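Local coordinates for vaginolysin (Gardnerella vaginalis, PDB 5IMY), which probably acts as a secreted pore-forming toxin of the cholesterol-dependent cytolysin family, binding cholesterol in host membranes and lysing the cells, at residues G124-E129 and A155-S160. Numbering follows the deposited sequence.
Sequences GFHGGE and AQYGAS
Tyr157, in the last part of helix 139-158, reaches Phe125, His126 and Glu129 in a polar and aromatic surface contact, where a hairpin loop is tied to the helix that follows it. The loop joins the antiparallel strands 116-120 and 131-134 in the thiol-activated cytolysin region. The tyrosine illustrates how one side chain can bind through its face, edge and hydroxyl at once. Its CG lies beside the backbone N and anti to the carbonyl carbon (chi1 -51°), a setting that lays the ring alongside the Gly124-Phe125 backbone. Phe125 N sits over one ring face, displaced toward the rim and 3.5 Å from Tyr157 CZ, and Gly124 CA lies over the same face. The Tyr157 edge is turned toward the face of Phe125 in a T-shaped pair, with planes 63° apart and Tyr157 CE2 4.2 Å from Phe125 CD1. Trp153, one helical turn earlier, meets both rings and extends the aromatic cluster.

At the far end of the ring, Tyr157 OH donates to Glu129 OE1 over 3.2 Å, using the syn lone pair of a carboxylate turned 80° from the ring plane. From the anti side, tilted out of the carboxylate plane, His126 N donates to Glu129 OE1 at 3.0 Å; His126 ND1 adds a weak bond to Glu129 OE1 at 2.8 Å. The turn is closed by a backbone bond from Glu129 N to His126 O, while Glu129 O accepts from Lys152 NZ, a second link to the helix. OE1 is therefore held both by its own loop and by the helix, which should restrict rotation of the carboxylate. Donors converging on this oxygen would be expected to stabilise the ionised glutamate, making its charge part of what joins hairpin to helix.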
loop_
_atom_site.group_PDB
_atom_site.type_symbol
_atom_site.label_atom_id
_atom_site.label_comp_id
_atom_site.label_asym_id
_atom_site.label_seq_id
_atom_site.Cartn_x
_atom_site.Cartn_y
_atom_site.Cartn_z
ATOM N N GLY A 124 42.369 -9.901 34.577
ATOM C CA GLY A 124 43.561 -10.041 35.387
ATOM C C GLY A 124 43.473 -9.118 36.581
ATOM O O GLY A 124 42.389 -8.919 37.136
ATOM N N PHE A 125 44.602 -8.536 36.981
ATOM C CA PHE A 125 44.614 -7.509 38.018
ATOM C C PHE A 125 44.134 -8.033 39.365
ATOM O O PHE A 125 43.444 -9.058 39.440
ATOM C CB PHE A 125 43.743 -6.315 37.605
ATOM C CG PHE A 125 44.445 -5.312 36.730
ATOM C CD1 PHE A 125 45.730 -4.890 37.022
ATOM C CD2 PHE A 125 43.810 -4.782 35.619
ATOM C CE1 PHE A 125 46.372 -3.968 36.224
ATOM C CE2 PHE A 125 44.446 -3.857 34.815
ATOM C CZ PHE A 125 45.730 -3.450 35.119
ATOM N N HIS A 126 44.501 -7.329 40.431
ATOM C CA HIS A 126 43.949 -7.552 41.756
ATOM C C HIS A 126 43.276 -6.273 42.233
ATOM O O HIS A 126 43.412 -5.208 41.625
ATOM C CB HIS A 126 45.034 -7.988 42.751
ATOM C CG HIS A 126 45.913 -9.089 42.245
ATOM N ND1 HIS A 126 47.029 -8.854 41.473
ATOM C CD2 HIS A 126 45.840 -10.433 42.401
ATOM C CE1 HIS A 126 47.607 -10.004 41.175
ATOM N NE2 HIS A 126 46.905 -10.977 41.725
ATOM N N GLY A 127 42.536 -6.384 43.333
ATOM C CA GLY A 127 41.930 -5.215 43.937
ATOM C C GLY A 127 42.951 -4.119 44.152
ATOM O O GLY A 127 44.022 -4.365 44.716
ATOM N N GLY A 128 42.643 -2.906 43.691
ATOM C CA GLY A 128 43.563 -1.794 43.784
ATOM C C GLY A 128 44.620 -1.743 42.704
ATOM O O GLY A 128 45.231 -0.685 42.507
ATOM N N GLU A 129 44.860 -2.847 41.993
ATOM C CA GLU A 129 45.883 -2.862 40.954
ATOM C C GLU A 129 45.413 -2.154 39.688
ATOM O O GLU A 129 46.212 -1.505 39.006
ATOM C CB GLU A 129 46.280 -4.303 40.630
ATOM C CG GLU A 129 47.734 -4.638 40.917
ATOM C CD GLU A 129 48.165 -5.948 40.287
ATOM O OE1 GLU A 129 47.303 -6.647 39.715
ATOM O OE2 GLU A 129 49.367 -6.281 40.361
ATOM N N ALA A 155 52.436 -5.840 30.324
ATOM C CA ALA A 155 53.660 -6.490 30.778
ATOM C C ALA A 155 53.368 -7.635 31.739
ATOM O O ALA A 155 54.050 -8.665 31.705
ATOM C CB ALA A 155 54.582 -5.464 31.439
ATOM N N GLN A 156 52.360 -7.479 32.598
ATOM C CA GLN A 156 52.040 -8.499 33.590
ATOM C C GLN A 156 51.068 -9.550 33.074
ATOM O O GLN A 156 51.146 -10.709 33.497
ATOM C CB GLN A 156 51.444 -7.853 34.844
ATOM C CG GLN A 156 52.427 -7.035 35.665
ATOM C CD GLN A 156 51.846 -6.607 37.001
ATOM O OE1 GLN A 156 50.898 -7.216 37.501
ATOM N NE2 GLN A 156 52.408 -5.556 37.584
ATOM N N TYR A 157 50.152 -9.177 32.178
ATOM C CA TYR A 157 49.105 -10.083 31.730
ATOM C C TYR A 157 48.921 -10.111 30.220
ATOM O O TYR A 157 48.066 -10.863 29.735
ATOM C CB TYR A 157 47.767 -9.712 32.390
ATOM C CG TYR A 157 47.849 -9.578 33.894
ATOM C CD1 TYR A 157 47.785 -10.694 34.716
ATOM C CD2 TYR A 157 47.991 -8.332 34.492
ATOM C CE1 TYR A 157 47.860 -10.575 36.091
ATOM C CE2 TYR A 157 48.066 -8.202 35.864
ATOM C CZ TYR A 157 48.000 -9.326 36.660
ATOM O OH TYR A 157 48.075 -9.200 38.028
ATOM N N GLY A 158 49.683 -9.324 29.465
ATOM C CA GLY A 158 49.603 -9.365 28.018
ATOM C C GLY A 158 49.826 -10.763 27.482
ATOM O O GLY A 158 48.984 -11.299 26.754
ATOM N N ALA A 159 50.963 -11.365 27.840
ATOM C CA ALA A 159 51.221 -12.752 27.467
ATOM C C ALA A 159 50.058 -13.648 27.865
ATOM O O ALA A 159 49.680 -14.560 27.121
ATOM C CB ALA A 159 52.511 -13.240 28.125
ATOM N N SER A 160 49.473 -13.393 29.033
ATOM C CA SER A 160 48.375 -14.211 29.528
ATOM C C SER A 160 47.084 -13.911 28.772
ATOM O O SER A 160 46.791 -14.560 27.762
ATOM C CB SER A 160 48.197 -14.000 31.038
ATOM O OG SER A 160 49.439 -13.759 31.670
#